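Local coordinates for protein polyketide synthase (Lyngbya majuscula 19L, PDB 3QIT) that probably hydrolyses the acyl thioester of the curacin A precursor as a decarboxylating thioesterase, leading through sulfate elimination and decarboxylation to a terminal alkene, at residues M4-L9 / A186-Q191; A164-R169 / V197-D202. All blocks are in the same frame, centred on the assembly; numbering follows the deposited sequence.

Contact 1: residues M4-L9 / A186-Q191; sequences MEEKFL and AQRITQ
A salt bridge between E6, on the outermost strand 5-11 of the alpha/beta hydrolase sheet, and R188, at the end of helix 179-188, carries this contact. The backbones stay well apart, with 11.7 Å between E6 CA and R188 CA, and long side chains arriving from opposite directions span the gap. R188 reaches over because its CG stands anti to the backbone N (chi1 -172°) and the chain runs extended to NE. The grip is side-on and converges on one oxygen: E6 OE2 lies 2.9 Å from R188 NE, nearly along its own C-O axis, and 2.9 Å from R188 NH2, which meets it from above the carboxylate plane. OE2 sits practically in the guanidinium plane, whereas the carboxylate is turned 63° against it. In one of its two modelled conformers, M4 sets CE 3.8 Å from R188 NE, a contact less certain for that reason. D60 binds NH2 as a second salt-bridge partner, and Q38 takes NH1. Were R188 shortened to an alanine, E6 OE2 would probably lose both of its N-H donors here, and D60 its salt bridge to this arginine. With two carboxylates around it, the largely buried guanidinium is likely to remain charged and fixed in rotation.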
loop_
_atom_site.group_PDB
_atom_site.type_symbol
_atom_site.label_atom_id
_atom_site.label_comp_id
_atom_site.label_asym_id
_atom_site.label_seq_id
_atom_site.Cartn_x
_atom_site.Cartn_y
_atom_site.Cartn_z
ATOM N N MET B 4 -6.366 -14.322 28.897
ATOM C CA MET B 4 -6.100 -13.275 27.929
ATOM C C MET B 4 -7.156 -12.177 28.020
ATOM O O MET B 4 -8.338 -12.475 28.161
ATOM C CB MET B 4 -6.107 -13.869 26.526
ATOM C CG MET B 4 -5.506 -12.946 25.495
ATOM S SD MET B 4 -5.673 -13.597 23.834
ATOM C CE MET B 4 -7.422 -13.376 23.540
ATOM N N GLU B 5 -6.715 -10.922 27.958
ATOM C CA GLU B 5 -7.630 -9.763 27.820
ATOM C C GLU B 5 -7.517 -9.220 26.399
ATOM O O GLU B 5 -6.460 -9.314 25.758
ATOM C CB GLU B 5 -7.212 -8.630 28.732
ATOM C CG GLU B 5 -7.112 -8.940 30.200
ATOM C CD GLU B 5 -6.779 -7.679 30.992
ATOM O OE1 GLU B 5 -7.417 -7.452 32.037
ATOM O OE2 GLU B 5 -5.898 -6.902 30.547
ATOM N N GLU B 6 -8.581 -8.575 25.918
ATOM C CA GLU B 6 -8.509 -7.899 24.634
ATOM C C GLU B 6 -8.816 -6.421 24.856
ATOM O O GLU B 6 -9.745 -6.102 25.587
ATOM C CB GLU B 6 -9.564 -8.452 23.674
ATOM C CG GLU B 6 -9.262 -9.858 23.166
ATOM C CD GLU B 6 -10.394 -10.415 22.318
ATOM O OE1 GLU B 6 -11.563 -9.988 22.501
ATOM O OE2 GLU B 6 -10.113 -11.301 21.481
ATOM N N LYS B 7 -8.020 -5.528 24.270
ATOM C CA LYS B 7 -8.354 -4.095 24.296
ATOM C C LYS B 7 -8.239 -3.579 22.873
ATOM O O LYS B 7 -7.299 -3.943 22.161
ATOM C CB LYS B 7 -7.392 -3.284 25.167
ATOM C CG LYS B 7 -7.237 -3.770 26.612
ATOM C CD LYS B 7 -8.519 -3.594 27.432
ATOM C CE LYS B 7 -8.428 -4.402 28.708
ATOM N NZ LYS B 7 -9.317 -3.851 29.738
ATOM N N PHE B 8 -9.165 -2.717 22.461
ATOM C CA PHE B 8 -9.146 -2.234 21.074
ATOM C C PHE B 8 -8.619 -0.818 20.979
ATOM O O PHE B 8 -8.869 0.007 21.868
ATOM C CB PHE B 8 -10.529 -2.357 20.441
ATOM C CG PHE B 8 -10.876 -3.767 20.074
ATOM C CD1 PHE B 8 -11.310 -4.665 21.055
ATOM C CD2 PHE B 8 -10.678 -4.227 18.785
ATOM C CE1 PHE B 8 -11.566 -5.996 20.736
ATOM C CE2 PHE B 8 -10.973 -5.566 18.446
ATOM C CZ PHE B 8 -11.427 -6.447 19.441
ATOM N N LEU B 9 -7.860 -0.563 19.913
ATOM C CA LEU B 9 -7.249 0.743 19.657
ATOM C C LEU B 9 -7.687 1.164 18.248
ATOM O O LEU B 9 -7.622 0.370 17.332
ATOM C CB LEU B 9 -5.724 0.641 19.743
ATOM C CG LEU B 9 -4.832 1.849 19.463
ATOM C CD1 LEU B 9 -5.143 2.948 20.477
ATOM C CD2 LEU B 9 -3.367 1.471 19.538
ATOM N N ALA B 186 -9.139 -21.886 17.153
ATOM C CA ALA B 186 -10.236 -21.959 16.161
ATOM C C ALA B 186 -11.497 -21.223 16.625
ATOM O O ALA B 186 -12.168 -20.574 15.829
ATOM C CB ALA B 186 -10.561 -23.427 15.821
ATOM N N GLN B 187 -11.847 -21.385 17.910
ATOM C CA GLN B 187 -12.917 -20.660 18.578
ATOM C C GLN B 187 -12.838 -19.164 18.328
ATOM O O GLN B 187 -13.843 -18.527 18.014
ATOM C CB GLN B 187 -12.777 -20.964 20.095
ATOM C CG GLN B 187 -13.725 -20.324 21.090
ATOM C CD GLN B 187 -13.454 -20.866 22.525
ATOM O OE1 GLN B 187 -12.413 -20.593 23.119
ATOM N NE2 GLN B 187 -14.389 -21.636 23.059
ATOM N N ARG B 188 -11.630 -18.617 18.388
ATOM C CA ARG B 188 -11.459 -17.185 18.244
ATOM C C ARG B 188 -11.627 -16.702 16.793
ATOM O O ARG B 188 -12.083 -15.585 16.552
ATOM C CB ARG B 188 -10.107 -16.746 18.819
ATOM C CG ARG B 188 -9.954 -15.238 18.883
ATOM C CD ARG B 188 -8.895 -14.841 19.892
ATOM N NE ARG B 188 -8.783 -13.383 20.002
ATOM C CZ ARG B 188 -7.951 -12.607 19.300
ATOM N NH1 ARG B 188 -7.147 -13.135 18.388
ATOM N NH2 ARG B 188 -7.935 -11.286 19.516
ATOM N N ILE B 189 -11.264 -17.558 15.843
ATOM C CA ILE B 189 -11.206 -17.145 14.439
ATOM C C ILE B 189 -12.152 -17.905 13.531
ATOM O O ILE B 189 -11.876 -18.069 12.352
ATOM C CB ILE B 189 -9.773 -17.160 13.870
ATOM C CG1 ILE B 189 -9.091 -18.541 14.027
ATOM C CG2 ILE B 189 -8.956 -15.985 14.500
ATOM C CD1 ILE B 189 -7.831 -18.679 13.114
ATOM N N THR B 190 -13.287 -18.323 14.077
ATOM C CA THR B 190 -14.365 -18.850 13.220
ATOM C C THR B 190 -15.667 -18.086 13.461
ATOM O O THR B 190 -15.860 -17.483 14.534
ATOM C CB THR B 190 -14.599 -20.349 13.410
ATOM O OG1 THR B 190 -14.704 -20.655 14.812
ATOM C CG2 THR B 190 -13.448 -21.145 12.793
ATOM N N GLN B 191 -16.568 -18.152 12.480
ATOM C CA GLN B 191 -17.863 -17.491 12.582
ATOM C C GLN B 191 -18.839 -18.264 11.711
ATOM O O GLN B 191 -18.411 -18.882 10.710
ATOM C CB GLN B 191 -17.771 -16.027 12.126
ATOM C CG GLN B 191 -17.562 -15.877 10.606
ATOM C CD GLN B 191 -17.290 -14.451 10.130
ATOM O OE1 GLN B 191 -17.189 -14.220 8.931
ATOM N NE2 GLN B 191 -17.135 -13.511 11.057
#

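Contact 2: residues A164-R169 / V197-D202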
loop_
_atom_site.group_PDB
_atom_site.type_symbol
_atom_site.label_atom_id
_atom_site.label_comp_id
_atom_site.label_asym_id
_atom_site.label_seq_id
_atom_site.Cartn_x
_atom_site.Cartn_y
_atom_site.Cartn_z
ATOM N N ALA B 164 -14.712 -27.789 15.663
ATOM C CA ALA B 164 -13.794 -28.924 15.860
ATOM C C ALA B 164 -13.031 -29.261 14.563
ATOM O O ALA B 164 -11.866 -29.628 14.606
ATOM C CB ALA B 164 -14.561 -30.152 16.332
ATOM N N THR B 165 -13.712 -29.153 13.429
ATOM C CA THR B 165 -13.086 -29.415 12.122
ATOM C C THR B 165 -12.036 -28.344 11.793
ATOM O O THR B 165 -10.950 -28.665 11.317
ATOM C CB THR B 165 -14.150 -29.560 11.023
ATOM O OG1 THR B 165 -15.006 -30.671 11.344
ATOM C CG2 THR B 165 -13.498 -29.790 9.656
ATOM N N ALA B 166 -12.335 -27.080 12.126
ATOM C CA ALA B 166 -11.379 -25.997 11.923
ATOM C C ALA B 166 -10.192 -26.223 12.826
ATOM O O ALA B 166 -9.041 -26.040 12.405
ATOM C CB ALA B 166 -12.009 -24.629 12.232
ATOM N N ALA B 167 -10.456 -26.611 14.078
ATOM C CA ALA B 167 -9.345 -26.886 14.999
ATOM C C ALA B 167 -8.467 -28.021 14.494
ATOM O O ALA B 167 -7.256 -27.948 14.630
ATOM C CB ALA B 167 -9.869 -27.220 16.396
ATOM N N SER B 168 -9.073 -29.062 13.927
ATOM C CA SER B 168 -8.306 -30.184 13.374
ATOM C C SER B 168 -7.354 -29.707 12.276
ATOM O O SER B 168 -6.200 -30.163 12.186
ATOM C CB SER B 168 -9.250 -31.257 12.826
ATOM O OG SER B 168 -10.030 -31.816 13.867
ATOM N N ARG B 169 -7.843 -28.797 11.434
ATOM C CA ARG B 169 -7.010 -28.220 10.397
ATOM C C ARG B 169 -5.831 -27.448 10.997
ATOM O O ARG B 169 -4.723 -27.529 10.486
ATOM C CB ARG B 169 -7.819 -27.319 9.454
ATOM C CG ARG B 169 -6.964 -26.796 8.303
ATOM C CD ARG B 169 -7.798 -26.335 7.139
ATOM N NE ARG B 169 -8.338 -27.467 6.387
ATOM C CZ ARG B 169 -8.959 -27.343 5.219
ATOM N NH1 ARG B 169 -9.101 -26.144 4.674
ATOM N NH2 ARG B 169 -9.444 -28.412 4.598
ATOM N N VAL B 197 -19.297 -23.109 9.626
ATOM C CA VAL B 197 -18.472 -21.989 10.113
ATOM C C VAL B 197 -17.308 -21.774 9.157
ATOM O O VAL B 197 -16.862 -22.707 8.505
ATOM C CB VAL B 197 -17.941 -22.189 11.558
ATOM C CG1 VAL B 197 -19.110 -22.394 12.522
ATOM C CG2 VAL B 197 -16.943 -23.371 11.643
ATOM N N ARG B 198 -16.846 -20.539 9.079
ATOM C CA ARG B 198 -15.717 -20.202 8.220
ATOM C C ARG B 198 -14.703 -19.444 9.049
ATOM O O ARG B 198 -15.033 -18.927 10.138
ATOM C CB ARG B 198 -16.170 -19.341 7.056
ATOM C CG ARG B 198 -16.653 -17.949 7.457
ATOM C CD ARG B 198 -17.023 -17.097 6.228
ATOM N NE ARG B 198 -17.507 -15.777 6.634
ATOM C CZ ARG B 198 -17.909 -14.812 5.802
ATOM N NH1 ARG B 198 -17.877 -14.989 4.486
ATOM N NH2 ARG B 198 -18.344 -13.660 6.296
ATOM N N TRP B 199 -13.475 -19.348 8.541
ATOM C CA TRP B 199 -12.497 -18.477 9.167
ATOM C C TRP B 199 -12.978 -17.035 9.193
ATOM O O TRP B 199 -13.629 -16.582 8.260
ATOM C CB TRP B 199 -11.164 -18.497 8.423
ATOM C CG TRP B 199 -10.496 -19.859 8.329
ATOM C CD1 TRP B 199 -10.136 -20.495 7.184
ATOM C CD2 TRP B 199 -10.071 -20.702 9.415
ATOM N NE1 TRP B 199 -9.486 -21.674 7.477
ATOM C CE2 TRP B 199 -9.471 -21.848 8.841
ATOM C CE3 TRP B 199 -10.147 -20.605 10.826
ATOM C CZ2 TRP B 199 -8.939 -22.889 9.614
ATOM C CZ3 TRP B 199 -9.616 -21.642 11.599
ATOM C CH2 TRP B 199 -9.029 -22.779 10.985
ATOM N N SER B 200 -12.656 -16.318 10.265
ATOM C CA SER B 200 -13.128 -14.942 10.394
ATOM C C SER B 200 -12.024 -13.907 10.112
ATOM O O SER B 200 -12.274 -12.700 10.140
ATOM C CB SER B 200 -13.765 -14.739 11.773
ATOM O OG SER B 200 -12.789 -14.934 12.763
ATOM N N TRP B 201 -10.834 -14.390 9.787
ATOM C CA TRP B 201 -9.780 -13.536 9.219
ATOM C C TRP B 201 -10.075 -13.275 7.721
ATOM O O TRP B 201 -10.960 -13.902 7.132
ATOM C CB TRP B 201 -8.382 -14.110 9.491
ATOM C CG TRP B 201 -8.124 -15.538 9.064
ATOM C CD1 TRP B 201 -8.231 -16.671 9.847
ATOM C CD2 TRP B 201 -7.717 -15.983 7.758
ATOM N NE1 TRP B 201 -7.866 -17.792 9.105
ATOM C CE2 TRP B 201 -7.557 -17.388 7.824
ATOM C CE3 TRP B 201 -7.418 -15.317 6.553
ATOM C CZ2 TRP B 201 -7.162 -18.146 6.714
ATOM C CZ3 TRP B 201 -7.010 -16.076 5.444
ATOM C CH2 TRP B 201 -6.896 -17.477 5.541
ATOM N N ASP B 202 -9.368 -12.322 7.127
ATOM C CA ASP B 202 -9.733 -11.846 5.776
ATOM C C ASP B 202 -9.189 -12.784 4.709
ATOM O O ASP B 202 -7.982 -12.842 4.516
ATOM C CB ASP B 202 -9.158 -10.438 5.550
ATOM C CG ASP B 202 -9.767 -9.740 4.344
ATOM O OD1 ASP B 202 -10.255 -10.439 3.419
ATOM O OD2 ASP B 202 -9.753 -8.484 4.318
HETATM O O HOH W 1 -8.198 -23.461 5.555
#
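Apolar packing joins A166 of helix 163-173 to the indole of W199, at the end of strand 196-199. The A166 methyl points toward the strand, and its CB comes within 3.7 Å of W199 CH2 and 3.9 Å of W199 CZ3, so the far rim of the six-membered ring does the touching. The tryptophan reaches the helix because CG lies anti to its carbonyl carbon (chi1 -59°). Beside the methyl, the backbone oxygen A166 O approaches W199 CH2 to 3.6 Å; this is van der Waals contact. R169, one helical turn on, adds a looser touch at the ring edge, with CD 4.4 Å from W199 CZ2.

Polar contact across the interface runs through a single water. It accepts from W199 NE1 at 2.9 Å and from R169 NH1 at 3.0 Å, and lies in the planes of both the indole and the guanidinium, satisfying the indole N-H and tying it to the arginine.

Aromatic contacts complete the setting. W201 NE1 stands 3.3 Å above one face of the W199 ring, offset toward its rim, while F160 and H157 make edge-to-face pairs with W199. Within the fold, A166 also touches A186 of helix 179-188 and T190 of strand 190-193, so the methyl and the indole fill the angle between two successive helices and the hairpin that follows them.

From the N terminus, strand 5-11 enters the edge of the main sheet, and contact 1 closes a long loop when the chain returns at 186-191, with 176 residues intervening. Segment 164-169 falls inside that span, while 197-202 comes after it; the segments therefore alternate and contact 2 crosses contact 1, closing a shorter loop of 27 residues. Their centres lie 14 Å apart. They are coupled by the two-stranded antiparallel sheet of 190-193 and 196-199, where Q191 OE1 sits 2.8 Å from R198 NE, a probable hydrogen bond. Contact 2 joins helix 163-173 to this hairpin, and contact 1 ties the preceding helix 179-188 to the hydrolase sheet.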